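PDB 5V2D: dioxygenase from Pseudomonas brassicacearum, which probably cleaves the central double bond of lignin-derived stilbenes with dioxygen at an iron centre, as in related carotenoid-cleaving oxygenases. Local coordinates for residues 146-151 / 172-177; 278-283 / 291-296; 365-370 / 415-420. All blocks are in the same frame, centred on the assembly; numbering follows the deposited sequence. Where two conformers were deposited one is given.

How the contacts relate
The three contacts follow one another along the chain, and all lie in the seven-bladed beta-propeller expected of this carotenoid-oxygenase family. Contact 1 sets the turn between the first two strands of the 143-173 sheet against the loop that follows its last strand. Contact 2 is a hairpin at the edge of the sheet 242-298. In contact 3 the loop after strand 364-365 lies against strand 413-418 of the next sheet. None touches another. The centres of contacts 1 and 2 are about 30 Å apart, those of contacts 2 and 3 about 25 Å, and those of contacts 1 and 3 about 35 Å, on opposite sides of the chain's centre. Contacts 1 and 2 lie within single blades, while contact 3 sits where one blade leads into the next.

Contact 1: residues 146-151 / 172-177; sequences PHNGVL and GEWTFD
H147 and V150 close a type I' beta turn whose side chains meet W174 and F176, while the two backbones stay apart, with the CA atoms of V150 and W174 9.5 Å from each other. The turn is pinned by two backbone bonds, H147 N to V150 O and V150 N to H147 O. V150 meets the indole from above. Its CG2 sits 4.1 Å from the centroid of the six-membered ring of W174, only 3° off the ring normal, a CH-pi contact over the face. V150 CG1 lies close to W174 CH2 and CZ3. N148 comes to the indole edge instead, with ND2 4.0 Å from W174 CZ2 and the amide plane steeply turned to the ring. This is a propeller-blade sheet of four antiparallel strands. The hairpin 143-154 supplies the turn, and the last strand, 170-173, runs out into the loop that carries W174 and F176. The imidazole of H147 leans on F176, with CD2 3.7 Å from F176 CE2 and the two ring planes at 48°. Its CG lies anti to the backbone N (chi1 166°), which brings the ring across to this loop. One water ties three side chains together. It accepts from N148 ND2 and, at 2.9 Å, from W174 NE1, and it also bonds H147 NE2 at 2.8 Å. A second water accepts from N148 ND2 and donates to D177 OD1, 2.9 Å away. The ring of F176 also stacks on F185, outside the two segments.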
ATOM      1  N   PRO A 146      -3.689   8.136 -10.353  1.00 25.66           N
ATOM      2  CA  PRO A 146      -4.264   8.688 -11.595  1.00 26.67           C
ATOM      3  C   PRO A 146      -3.496   8.204 -12.807  1.00 24.83           C
ATOM      4  O   PRO A 146      -2.289   8.158 -12.795  1.00 24.71           O
ATOM      5  CB  PRO A 146      -4.049  10.242 -11.469  1.00 26.72           C
ATOM      6  CG  PRO A 146      -3.640  10.451 -10.086  1.00 25.54           C
ATOM      7  CD  PRO A 146      -2.949   9.170  -9.638  1.00 26.08           C
ATOM      8  N   HIS A 147      -4.218   7.854 -13.855  1.00 26.69           N
ATOM      9  CA  HIS A 147      -3.558   7.426 -15.114  1.00 28.59           C
ATOM     10  C   HIS A 147      -4.550   7.593 -16.272  1.00 29.69           C
ATOM     11  O   HIS A 147      -5.689   7.142 -16.226  1.00 27.36           O
ATOM     12  CB  HIS A 147      -3.058   5.976 -15.011  1.00 29.24           C
ATOM     13  CG  HIS A 147      -2.681   5.386 -16.338  1.00 29.84           C
ATOM     14  ND1 HIS A 147      -1.518   5.756 -16.994  1.00 27.40           N
ATOM     15  CD2 HIS A 147      -3.342   4.518 -17.153  1.00 27.71           C
ATOM     16  CE1 HIS A 147      -1.452   5.084 -18.141  1.00 29.34           C
ATOM     17  NE2 HIS A 147      -2.541   4.332 -18.273  1.00 29.28           N
ATOM     18  N   ASN A 148      -4.094   8.317 -17.314  1.00 31.47           N
ATOM     19  CA  ASN A 148      -4.827   8.439 -18.586  1.00 30.15           C
ATOM     20  C   ASN A 148      -6.271   8.814 -18.386  1.00 29.70           C
ATOM     21  O   ASN A 148      -7.199   8.174 -18.934  1.00 31.87           O
ATOM     22  CB  ASN A 148      -4.709   7.069 -19.309  1.00 31.68           C
ATOM     23  CG  ASN A 148      -5.119   7.109 -20.761  1.00 33.77           C
ATOM     24  OD1 ASN A 148      -5.116   8.163 -21.370  1.00 34.66           O
ATOM     25  ND2 ASN A 148      -5.467   5.919 -21.321  1.00 35.44           N
ATOM     26  N   GLY A 149      -6.496   9.812 -17.556  1.00 28.56           N
ATOM     27  CA  GLY A 149      -7.800  10.409 -17.407  1.00 30.52           C
ATOM     28  C   GLY A 149      -8.766   9.712 -16.450  1.00 30.50           C
ATOM     29  O   GLY A 149      -9.910  10.114 -16.309  1.00 31.42           O
ATOM     30  N   VAL A 150      -8.296   8.638 -15.808  1.00 29.27           N
ATOM     31  CA  VAL A 150      -9.064   7.980 -14.762  1.00 27.03           C
ATOM     32  C   VAL A 150      -8.247   7.803 -13.485  1.00 27.04           C
ATOM     33  O   VAL A 150      -7.024   8.001 -13.447  1.00 25.29           O
ATOM     34  CB  VAL A 150      -9.639   6.607 -15.243  1.00 27.46           C
ATOM     35  CG1 VAL A 150     -10.502   6.785 -16.461  1.00 28.24           C
ATOM     36  CG2 VAL A 150      -8.570   5.584 -15.521  1.00 25.52           C
ATOM     37  N   LEU A 151      -8.962   7.426 -12.408  1.00 25.96           N
ATOM     38  CA  LEU A 151      -8.309   6.935 -11.190  1.00 24.86           C
ATOM     39  C   LEU A 151      -8.305   5.382 -11.251  1.00 25.19           C
ATOM     40  O   LEU A 151      -9.358   4.779 -11.474  1.00 24.48           O
ATOM     41  CB  LEU A 151      -9.118   7.345  -9.967  1.00 24.33           C
ATOM     42  CG  LEU A 151      -8.339   7.088  -8.635  1.00 24.05           C
ATOM     43  CD1 LEU A 151      -7.199   8.056  -8.482  1.00 25.80           C
ATOM     44  CD2 LEU A 151      -9.247   7.173  -7.439  1.00 25.04           C
ATOM     45  N   GLY A 172     -15.272   0.510 -14.541  1.00 30.85           N
ATOM     46  CA  GLY A 172     -15.184  -0.927 -14.950  1.00 30.22           C
ATOM     47  C   GLY A 172     -13.738  -1.345 -14.804  1.00 28.75           C
ATOM     48  O   GLY A 172     -12.835  -0.540 -14.477  1.00 26.76           O
ATOM     49  N   GLU A 173     -13.499  -2.601 -15.057  1.00 27.04           N
ATOM     50  CA  GLU A 173     -12.171  -3.137 -15.077  1.00 29.23           C
ATOM     51  C   GLU A 173     -11.389  -2.398 -16.151  1.00 31.21           C
ATOM     52  O   GLU A 173     -11.868  -2.183 -17.241  1.00 27.94           O
ATOM     53  CB  GLU A 173     -12.184  -4.629 -15.359  1.00 31.65           C
ATOM     54  CG  GLU A 173     -10.810  -5.234 -15.308  1.00 34.30           C
ATOM     55  CD  GLU A 173     -10.808  -6.753 -15.596  1.00 39.23           C
ATOM     56  OE1 GLU A 173     -11.159  -7.069 -16.772  1.00 46.56           O
ATOM     57  OE2 GLU A 173     -10.406  -7.613 -14.732  1.00 34.70           O
ATOM     58  N   TRP A 174     -10.180  -2.023 -15.840  1.00 30.43           N
ATOM     59  CA  TRP A 174      -9.319  -1.339 -16.809  1.00 31.07           C
ATOM     60  C   TRP A 174      -8.328  -2.317 -17.407  1.00 28.83           C
ATOM     61  O   TRP A 174      -7.459  -2.837 -16.735  1.00 31.76           O
ATOM     62  CB  TRP A 174      -8.553  -0.175 -16.136  1.00 28.09           C
ATOM     63  CG  TRP A 174      -8.010   0.827 -17.039  1.00 28.18           C
ATOM     64  CD1 TRP A 174      -6.722   0.984 -17.372  1.00 30.58           C
ATOM     65  CD2 TRP A 174      -8.715   1.830 -17.742  1.00 31.14           C
ATOM     66  NE1 TRP A 174      -6.550   2.062 -18.209  1.00 28.85           N
ATOM     67  CE2 TRP A 174      -7.756   2.591 -18.479  1.00 30.47           C
ATOM     68  CE3 TRP A 174     -10.066   2.181 -17.829  1.00 32.99           C
ATOM     69  CZ2 TRP A 174      -8.101   3.668 -19.295  1.00 31.23           C
ATOM     70  CZ3 TRP A 174     -10.421   3.255 -18.642  1.00 31.25           C
ATOM     71  CH2 TRP A 174      -9.435   4.003 -19.333  1.00 33.59           C
ATOM     72  N   THR A 175      -8.436  -2.524 -18.707  1.00 29.19           N
ATOM     73  CA  THR A 175      -7.554  -3.512 -19.426  1.00 32.80           C
ATOM     74  C   THR A 175      -6.394  -2.842 -20.145  1.00 32.49           C
ATOM     75  O   THR A 175      -5.600  -3.497 -20.753  1.00 34.33           O
ATOM     76  CB  THR A 175      -8.393  -4.281 -20.512  1.00 34.24           C
ATOM     77  OG1 THR A 175      -8.804  -3.311 -21.464  1.00 35.01           O
ATOM     78  CG2 THR A 175      -9.653  -4.903 -19.922  1.00 34.98           C
ATOM     79  N   PHE A 176      -6.272  -1.539 -20.032  1.00 33.16           N
ATOM     80  CA  PHE A 176      -5.276  -0.711 -20.763  1.00 33.54           C
ATOM     81  C   PHE A 176      -5.454  -0.951 -22.275  1.00 34.08           C
ATOM     82  O   PHE A 176      -4.495  -1.364 -22.946  1.00 35.79           O
ATOM     83  CB  PHE A 176      -3.830  -0.969 -20.300  1.00 31.96           C
ATOM     84  CG  PHE A 176      -3.605  -0.692 -18.832  1.00 30.84           C
ATOM     85  CD1 PHE A 176      -3.901  -1.662 -17.871  1.00 30.57           C
ATOM     86  CD2 PHE A 176      -3.117   0.529 -18.447  1.00 31.30           C
ATOM     87  CE1 PHE A 176      -3.658  -1.402 -16.521  1.00 30.59           C
ATOM     88  CE2 PHE A 176      -2.913   0.823 -17.093  1.00 32.24           C
ATOM     89  CZ  PHE A 176      -3.148  -0.179 -16.132  1.00 30.79           C
ATOM     90  N   ASP A 177      -6.658  -0.739 -22.731  1.00 34.29           N
ATOM     91  CA  ASP A 177      -7.036  -0.957 -24.160  1.00 40.07           C
ATOM     92  C   ASP A 177      -6.632  -2.328 -24.702  1.00 41.05           C
ATOM     93  O   ASP A 177      -6.138  -2.420 -25.801  1.00 43.92           O
ATOM     94  CB  ASP A 177      -6.413   0.177 -25.018  1.00 42.38           C
ATOM     95  CG  ASP A 177      -6.924   1.553 -24.620  1.00 46.33           C
ATOM     96  OD1 ASP A 177      -6.164   2.493 -24.198  1.00 50.19           O
ATOM     97  OD2 ASP A 177      -8.153   1.701 -24.667  1.00 50.86           O
TER
HETATM   98  O   HOH W   1      -4.612   3.427 -19.867  1.00 27.82           O
HETATM   99  O   HOH W   2      -7.268   5.059 -23.603  1.00 43.29           O

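Contact 2: residues 278-283 / 291-296; sequences LFAVVP and VRWFKG
F279 O takes the N-H of F294 at 2.8 Å, and the CA of W293 comes to the same oxygen as a CA-H...O contact. The return bond runs from F279 N to F294 O. V281 and R292 form a second pair of bonds, so 278-283 and 291-296 make an antiparallel beta hairpin, with strand 292-298 at the edge of a four-stranded propeller blade. L278, A280, W293 and K295 share one face of the sheet. There the methyl of A280 sits over the six-membered ring of W293, 3.7 Å from its centroid and 14° off the normal. L278 crosses the same indole obliquely, its CG 3.6 Å from W293 CE3. The indole CG is anti to its own carbonyl carbon (chi1 -70°), which swings the ring over A280. An alanine in place of W293 is likely to leave the A280 methyl and the L278 side chain without the flat surface they pack on. F230 also touches W293 and A280. On the other face, F279 and F294 both meet the ring of F352. In the conformer given, R292 leads away from the hairpin partner and its NH1 bonds L354 O. V281 CG2 lies on this same face as F279 and F294, 3.8 Å from both CD2 and CE2 of F294.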
ATOM      1  N   LEU A 278      15.200 -12.506  -2.300  1.00 33.80           N
ATOM      2  CA  LEU A 278      15.749 -12.554  -3.662  1.00 35.52           C
ATOM      3  C   LEU A 278      15.359 -11.239  -4.386  1.00 35.22           C
ATOM      4  O   LEU A 278      14.291 -10.680  -4.143  1.00 34.93           O
ATOM      5  CB  LEU A 278      15.166 -13.768  -4.303  1.00 38.16           C
ATOM      6  CG  LEU A 278      15.801 -14.417  -5.463  1.00 44.56           C
ATOM      7  CD1 LEU A 278      17.259 -14.787  -5.260  1.00 46.40           C
ATOM      8  CD2 LEU A 278      15.009 -15.656  -5.878  1.00 45.91           C
ATOM      9  N   PHE A 279      16.227 -10.757  -5.271  1.00 32.90           N
ATOM     10  CA  PHE A 279      15.971  -9.557  -6.065  1.00 30.81           C
ATOM     11  C   PHE A 279      16.329  -9.827  -7.518  1.00 32.19           C
ATOM     12  O   PHE A 279      17.481 -10.272  -7.800  1.00 31.10           O
ATOM     13  CB  PHE A 279      16.834  -8.413  -5.553  1.00 30.55           C
ATOM     14  CG  PHE A 279      16.594  -8.083  -4.104  1.00 31.83           C
ATOM     15  CD1 PHE A 279      17.258  -8.768  -3.083  1.00 31.40           C
ATOM     16  CD2 PHE A 279      15.662  -7.108  -3.762  1.00 31.83           C
ATOM     17  CE1 PHE A 279      17.058  -8.475  -1.773  1.00 30.08           C
ATOM     18  CE2 PHE A 279      15.454  -6.779  -2.437  1.00 31.49           C
ATOM     19  CZ  PHE A 279      16.151  -7.435  -1.438  1.00 30.16           C
ATOM     20  N   ALA A 280      15.404  -9.558  -8.430  1.00 29.81           N
ATOM     21  CA  ALA A 280      15.702  -9.540  -9.853  1.00 29.08           C
ATOM     22  C   ALA A 280      15.956  -8.105 -10.299  1.00 30.13           C
ATOM     23  O   ALA A 280      15.174  -7.220 -10.021  1.00 28.54           O
ATOM     24  CB  ALA A 280      14.541 -10.102 -10.622  1.00 29.92           C
ATOM     25  N   VAL A 281      17.058  -7.855 -10.990  1.00 30.52           N
ATOM     26  CA  VAL A 281      17.422  -6.522 -11.431  1.00 28.57           C
ATOM     27  C   VAL A 281      17.592  -6.595 -12.927  1.00 29.51           C
ATOM     28  O   VAL A 281      18.270  -7.487 -13.431  1.00 29.75           O
ATOM     29  CB  VAL A 281      18.756  -6.084 -10.810  1.00 28.99           C
ATOM     30  CG1 VAL A 281      19.154  -4.734 -11.340  1.00 31.24           C
ATOM     31  CG2 VAL A 281      18.750  -6.114  -9.306  1.00 29.51           C
ATOM     32  N   VAL A 282      16.857  -5.771 -13.644  1.00 30.52           N
ATOM     33  CA  VAL A 282      16.867  -5.822 -15.066  1.00 30.61           C
ATOM     34  C   VAL A 282      16.875  -4.433 -15.673  1.00 29.57           C
ATOM     35  O   VAL A 282      16.233  -3.534 -15.135  1.00 30.30           O
ATOM     36  CB  VAL A 282      15.666  -6.653 -15.564  1.00 32.28           C
ATOM     37  CG1 VAL A 282      14.316  -6.043 -15.238  1.00 35.43           C
ATOM     38  CG2 VAL A 282      15.794  -6.878 -17.050  1.00 34.85           C
ATOM     39  N   PRO A 283      17.561  -4.252 -16.798  1.00 32.17           N
ATOM     40  CA  PRO A 283      17.444  -2.929 -17.435  1.00 33.06           C
ATOM     41  C   PRO A 283      16.045  -2.613 -17.849  1.00 31.54           C
ATOM     42  O   PRO A 283      15.300  -3.482 -18.348  1.00 32.05           O
ATOM     43  CB  PRO A 283      18.383  -2.988 -18.706  1.00 34.54           C
ATOM     44  CG  PRO A 283      19.308  -4.119 -18.414  1.00 34.77           C
ATOM     45  CD  PRO A 283      18.587  -5.075 -17.463  1.00 34.20           C
ATOM     46  N   VAL A 291      18.265 -10.189 -17.139  1.00 34.82           N
ATOM     47  CA  VAL A 291      17.932 -10.213 -15.737  1.00 37.33           C
ATOM     48  C   VAL A 291      19.087 -10.727 -14.923  1.00 36.98           C
ATOM     49  O   VAL A 291      19.674 -11.692 -15.309  1.00 39.70           O
ATOM     50  CB  VAL A 291      16.707 -11.107 -15.458  1.00 37.02           C
ATOM     51  CG1 VAL A 291      16.498 -11.274 -13.939  1.00 35.65           C
ATOM     52  CG2 VAL A 291      15.482 -10.506 -16.102  1.00 35.75           C
ATOM     53  N   ARG A 292      19.425 -10.084 -13.817  1.00 35.13           N
ATOM     54  CA  ARG A 292      20.416 -10.609 -12.869  0.50 35.76           C
ATOM     55  C   ARG A 292      19.777 -10.807 -11.518  1.00 36.00           C
ATOM     56  O   ARG A 292      18.973  -9.955 -11.078  1.00 36.60           O
ATOM     57  CB  ARG A 292      21.559  -9.628 -12.678  0.50 36.79           C
ATOM     58  CG  ARG A 292      22.548  -9.625 -13.866  0.50 38.26           C
ATOM     59  CD  ARG A 292      23.547 -10.799 -13.704  0.50 38.44           C
ATOM     60  NE  ARG A 292      24.268 -10.501 -12.475  0.50 37.47           N
ATOM     61  CZ  ARG A 292      25.170  -9.538 -12.395  0.50 35.71           C
ATOM     62  NH1 ARG A 292      25.512  -8.785 -13.469  0.50 34.30           N
ATOM     63  NH2 ARG A 292      25.696  -9.320 -11.220  0.50 35.42           N
ATOM     64  N   TRP A 293      20.172 -11.867 -10.811  1.00 35.93           N
ATOM     65  CA  TRP A 293      19.594 -12.207  -9.501  1.00 35.64           C
ATOM     66  C   TRP A 293      20.550 -11.937  -8.358  1.00 36.42           C
ATOM     67  O   TRP A 293      21.775 -12.215  -8.466  1.00 33.46           O
ATOM     68  CB  TRP A 293      19.188 -13.665  -9.517  1.00 37.22           C
ATOM     69  CG  TRP A 293      17.982 -13.875 -10.445  1.00 36.40           C
ATOM     70  CD1 TRP A 293      18.026 -14.230 -11.773  1.00 37.47           C
ATOM     71  CD2 TRP A 293      16.611 -13.722 -10.117  1.00 36.20           C
ATOM     72  NE1 TRP A 293      16.775 -14.297 -12.269  1.00 37.73           N
ATOM     73  CE2 TRP A 293      15.876 -14.005 -11.285  1.00 36.54           C
ATOM     74  CE3 TRP A 293      15.920 -13.383  -8.942  1.00 36.50           C
ATOM     75  CZ2 TRP A 293      14.468 -13.976 -11.327  1.00 36.18           C
ATOM     76  CZ3 TRP A 293      14.488 -13.359  -8.993  1.00 35.79           C
ATOM     77  CH2 TRP A 293      13.814 -13.644 -10.171  1.00 34.94           C
ATOM     78  N   PHE A 294      20.045 -11.364  -7.275  1.00 32.60           N
ATOM     79  CA  PHE A 294      20.866 -11.135  -6.112  1.00 33.00           C
ATOM     80  C   PHE A 294      20.133 -11.729  -4.925  1.00 35.46           C
ATOM     81  O   PHE A 294      18.872 -11.749  -4.893  1.00 34.85           O
ATOM     82  CB  PHE A 294      21.080  -9.679  -5.868  1.00 33.16           C
ATOM     83  CG  PHE A 294      21.928  -8.988  -6.908  1.00 34.14           C
ATOM     84  CD1 PHE A 294      23.281  -8.752  -6.675  1.00 33.53           C
ATOM     85  CD2 PHE A 294      21.343  -8.553  -8.102  1.00 33.50           C
ATOM     86  CE1 PHE A 294      24.054  -8.116  -7.623  1.00 35.32           C
ATOM     87  CE2 PHE A 294      22.082  -7.977  -9.110  1.00 35.05           C
ATOM     88  CZ  PHE A 294      23.456  -7.702  -8.858  1.00 36.09           C
ATOM     89  N   LYS A 295      20.871 -12.149  -3.910  1.00 34.74           N
ATOM     90  CA  LYS A 295      20.339 -12.792  -2.733  1.00 37.84           C
ATOM     91  C   LYS A 295      20.702 -12.075  -1.474  1.00 37.66           C
ATOM     92  O   LYS A 295      21.876 -11.856  -1.197  1.00 39.72           O
ATOM     93  CB  LYS A 295      20.952 -14.181  -2.574  1.00 42.76           C
ATOM     94  CG  LYS A 295      20.511 -15.150  -3.626  1.00 51.08           C
ATOM     95  CD  LYS A 295      21.392 -16.408  -3.510  1.00 56.08           C
ATOM     96  CE  LYS A 295      20.645 -17.701  -3.865  1.00 62.40           C
ATOM     97  NZ  LYS A 295      21.704 -18.526  -4.460  1.00 66.18           N
ATOM     98  N   GLY A 296      19.713 -11.870  -0.615  1.00 35.15           N
ATOM     99  CA  GLY A 296      19.883 -11.264   0.684  1.00 33.89           C
ATOM    100  C   GLY A 296      19.665 -12.315   1.778  1.00 35.63           C
ATOM    101  O   GLY A 296      19.494 -13.480   1.501  1.00 41.00           O
TER

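Contact 3: residues 365-370 / 415-420; sequences PLTDYP and VHLNLK
Y369 CG stands between its backbone N and carbonyl carbon (chi1 52°), and V415 CG1 lies anti to its own N (chi1 -178°), which sends the phenol and the methyl toward each other from opposite directions. Y369 OH comes to 3.4 Å from V415 CG1. The methyl meets the ring end obliquely, 4.3 Å from Y369 CZ. The hydroxyl also reaches L417 CD1 at 4.3 Å, and its polar partner is S424 OG on the neighbouring strand 424-427. Two residues further along the strand from V415, L417 CD2 packs on T367 CG2 at 3.8 Å, the two side chains crossing at a slant. L366 CD1 then meets L419 CD2, 4.3 Å away, where strand 413-418 has given way to a turn. There N418 OD1 accepts from K420 N at 2.8 Å, an Asx turn. The loop has its own brace: T367 OG1 donates to a lone pair of Y369 O, in the carbonyl plane, at 2.8 Å. T367 OG1 is also hydrogen-bonded to L347 N, which links the loop to strand 345-353. The CB of T367 lies over the centre of one face of the Y369 ring, so the loop folds back on its own phenol. Here the loop connecting two propeller blades packs on the second of them, against the third strand of its sheet. The two segments are held by van der Waals packing, while the hydroxyls of T367 and Y369 find partners within the loop and on flanking strands.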
ATOM      1  N   PRO A 365      21.795  -0.081   7.303  1.00 38.99           N
ATOM      2  CA  PRO A 365      20.758   0.726   7.938  1.00 39.29           C
ATOM      3  C   PRO A 365      20.832   2.189   7.627  1.00 37.06           C
ATOM      4  O   PRO A 365      21.892   2.758   7.528  1.00 38.62           O
ATOM      5  CB  PRO A 365      20.958   0.479   9.464  1.00 41.53           C
ATOM      6  CG  PRO A 365      22.325  -0.073   9.631  1.00 42.39           C
ATOM      7  CD  PRO A 365      22.745  -0.667   8.281  1.00 43.47           C
ATOM      8  N   LEU A 366      19.675   2.795   7.430  1.00 34.33           N
ATOM      9  CA  LEU A 366      19.539   4.206   7.278  1.00 33.70           C
ATOM     10  C   LEU A 366      18.826   4.834   8.478  1.00 36.94           C
ATOM     11  O   LEU A 366      18.824   6.046   8.601  1.00 35.61           O
ATOM     12  CB  LEU A 366      18.719   4.476   6.027  1.00 34.21           C
ATOM     13  CG  LEU A 366      19.231   4.018   4.701  1.00 33.93           C
ATOM     14  CD1 LEU A 366      18.245   4.317   3.579  1.00 32.88           C
ATOM     15  CD2 LEU A 366      20.563   4.764   4.401  1.00 35.01           C
ATOM     16  N   THR A 367      18.119   4.035   9.278  1.00 36.18           N
ATOM     17  CA  THR A 367      17.552   4.528  10.524  1.00 34.85           C
ATOM     18  C   THR A 367      17.881   3.470  11.543  1.00 37.44           C
ATOM     19  O   THR A 367      18.228   2.316  11.223  1.00 37.92           O
ATOM     20  CB  THR A 367      15.965   4.645  10.500  1.00 35.85           C
ATOM     21  OG1 THR A 367      15.282   3.353  10.363  1.00 34.39           O
ATOM     22  CG2 THR A 367      15.507   5.633   9.439  1.00 34.36           C
ATOM     23  N   ASP A 368      17.740   3.812  12.791  1.00 39.89           N
ATOM     24  CA  ASP A 368      17.870   2.802  13.833  1.00 42.10           C
ATOM     25  C   ASP A 368      16.514   2.582  14.509  1.00 43.79           C
ATOM     26  O   ASP A 368      16.474   2.121  15.627  1.00 43.27           O
ATOM     27  CB  ASP A 368      18.958   3.222  14.814  1.00 45.72           C
ATOM     28  CG  ASP A 368      18.614   4.477  15.574  1.00 51.34           C
ATOM     29  OD1 ASP A 368      17.594   5.179  15.267  1.00 53.96           O
ATOM     30  OD2 ASP A 368      19.359   4.768  16.531  1.00 53.18           O
ATOM     31  N   TYR A 369      15.414   2.940  13.846  1.00 40.62           N
ATOM     32  CA  TYR A 369      14.069   2.719  14.394  1.00 39.37           C
ATOM     33  C   TYR A 369      13.195   2.059  13.320  1.00 37.63           C
ATOM     34  O   TYR A 369      13.420   2.273  12.131  1.00 35.97           O
ATOM     35  CB  TYR A 369      13.411   4.042  14.884  1.00 36.69           C
ATOM     36  CG  TYR A 369      13.421   5.159  13.863  1.00 36.20           C
ATOM     37  CD1 TYR A 369      14.414   6.119  13.855  1.00 37.75           C
ATOM     38  CD2 TYR A 369      12.398   5.257  12.888  1.00 35.50           C
ATOM     39  CE1 TYR A 369      14.389   7.185  12.933  1.00 39.47           C
ATOM     40  CE2 TYR A 369      12.412   6.259  11.933  1.00 34.65           C
ATOM     41  CZ  TYR A 369      13.383   7.232  11.974  1.00 37.40           C
ATOM     42  OH  TYR A 369      13.350   8.231  11.021  1.00 36.05           O
ATOM     43  N   PRO A 370      12.218   1.271  13.749  1.00 39.57           N
ATOM     44  CA  PRO A 370      11.269   0.683  12.754  1.00 36.89           C
ATOM     45  C   PRO A 370      10.340   1.748  12.214  1.00 35.12           C
ATOM     46  O   PRO A 370       9.939   2.709  12.908  1.00 33.75           O
ATOM     47  CB  PRO A 370      10.449  -0.333  13.564  1.00 38.80           C
ATOM     48  CG  PRO A 370      10.611   0.063  15.021  1.00 40.43           C
ATOM     49  CD  PRO A 370      11.931   0.838  15.148  1.00 38.82           C
ATOM     50  N   VAL A 415       7.130  11.264  10.396  1.00 28.58           N
ATOM     51  CA  VAL A 415       8.568  11.587  10.395  1.00 32.10           C
ATOM     52  C   VAL A 415       9.072  12.107   9.049  1.00 30.06           C
ATOM     53  O   VAL A 415       8.730  11.610   7.995  1.00 26.22           O
ATOM     54  CB  VAL A 415       9.358  10.317  10.781  1.00 33.35           C
ATOM     55  CG1 VAL A 415      10.855  10.551  10.848  1.00 34.49           C
ATOM     56  CG2 VAL A 415       8.863   9.692  12.055  1.00 33.13           C
ATOM     57  N   HIS A 416       9.925  13.116   9.092  1.00 31.53           N
ATOM     58  CA  HIS A 416      10.736  13.558   7.917  1.00 33.66           C
ATOM     59  C   HIS A 416      12.177  13.109   8.218  1.00 34.37           C
ATOM     60  O   HIS A 416      12.764  13.579   9.171  1.00 32.73           O
ATOM     61  CB  HIS A 416      10.687  15.092   7.744  1.00 38.32           C
ATOM     62  CG  HIS A 416      11.536  15.632   6.641  1.00 41.12           C
ATOM     63  ND1 HIS A 416      11.542  16.979   6.331  1.00 52.23           N
ATOM     64  CD2 HIS A 416      12.326  15.047   5.725  1.00 39.73           C
ATOM     65  CE1 HIS A 416      12.364  17.205   5.319  1.00 54.47           C
ATOM     66  NE2 HIS A 416      12.902  16.045   4.963  1.00 48.75           N
ATOM     67  N   LEU A 417      12.717  12.253   7.388  1.00 31.61           N
ATOM     68  CA  LEU A 417      14.130  11.813   7.431  1.00 31.91           C
ATOM     69  C   LEU A 417      14.961  12.540   6.383  1.00 31.56           C
ATOM     70  O   LEU A 417      14.633  12.554   5.171  1.00 30.79           O
ATOM     71  CB  LEU A 417      14.232  10.327   7.158  1.00 30.60           C
ATOM     72  CG  LEU A 417      15.605   9.693   7.075  1.00 33.38           C
ATOM     73  CD1 LEU A 417      16.410   9.822   8.374  1.00 36.54           C
ATOM     74  CD2 LEU A 417      15.426   8.230   6.682  1.00 31.41           C
ATOM     75  N   ASN A 418      16.049  13.171   6.851  1.00 31.14           N
ATOM     76  CA  ASN A 418      17.071  13.790   5.985  1.00 29.83           C
ATOM     77  C   ASN A 418      18.182  12.759   5.770  1.00 33.02           C
ATOM     78  O   ASN A 418      18.942  12.453   6.727  1.00 33.40           O
ATOM     79  CB  ASN A 418      17.641  15.043   6.664  1.00 32.87           C
ATOM     80  CG  ASN A 418      18.612  15.802   5.795  1.00 33.16           C
ATOM     81  OD1 ASN A 418      19.330  15.219   4.954  1.00 33.67           O
ATOM     82  ND2 ASN A 418      18.760  17.029   6.069  1.00 32.52           N
ATOM     83  N   LEU A 419      18.285  12.207   4.574  1.00 33.48           N
ATOM     84  CA  LEU A 419      19.328  11.217   4.277  1.00 35.55           C
ATOM     85  C   LEU A 419      20.773  11.772   4.248  1.00 39.36           C
ATOM     86  O   LEU A 419      21.716  11.027   4.366  1.00 37.36           O
ATOM     87  CB  LEU A 419      19.046  10.519   2.956  1.00 36.39           C
ATOM     88  CG  LEU A 419      17.817   9.599   3.001  1.00 40.95           C
ATOM     89  CD1 LEU A 419      17.591   8.916   1.686  1.00 44.83           C
ATOM     90  CD2 LEU A 419      17.909   8.581   4.110  1.00 43.48           C
ATOM     91  N   LYS A 420      20.935  13.052   4.043  1.00 41.73           N
ATOM     92  CA  LYS A 420      22.281  13.655   4.043  1.00 45.24           C
ATOM     93  C   LYS A 420      22.824  13.719   5.456  1.00 44.27           C
ATOM     94  O   LYS A 420      23.984  13.425   5.655  1.00 42.43           O
ATOM     95  CB  LYS A 420      22.269  15.071   3.515  1.00 47.91           C
ATOM     96  CG  LYS A 420      22.142  15.247   2.035  1.00 53.85           C
ATOM     97  CD  LYS A 420      22.521  16.734   1.773  1.00 55.33           C
ATOM     98  CE  LYS A 420      21.679  17.422   0.718  1.00 57.86           C
ATOM     99  NZ  LYS A 420      22.119  16.836  -0.601  1.00 65.36           N
TER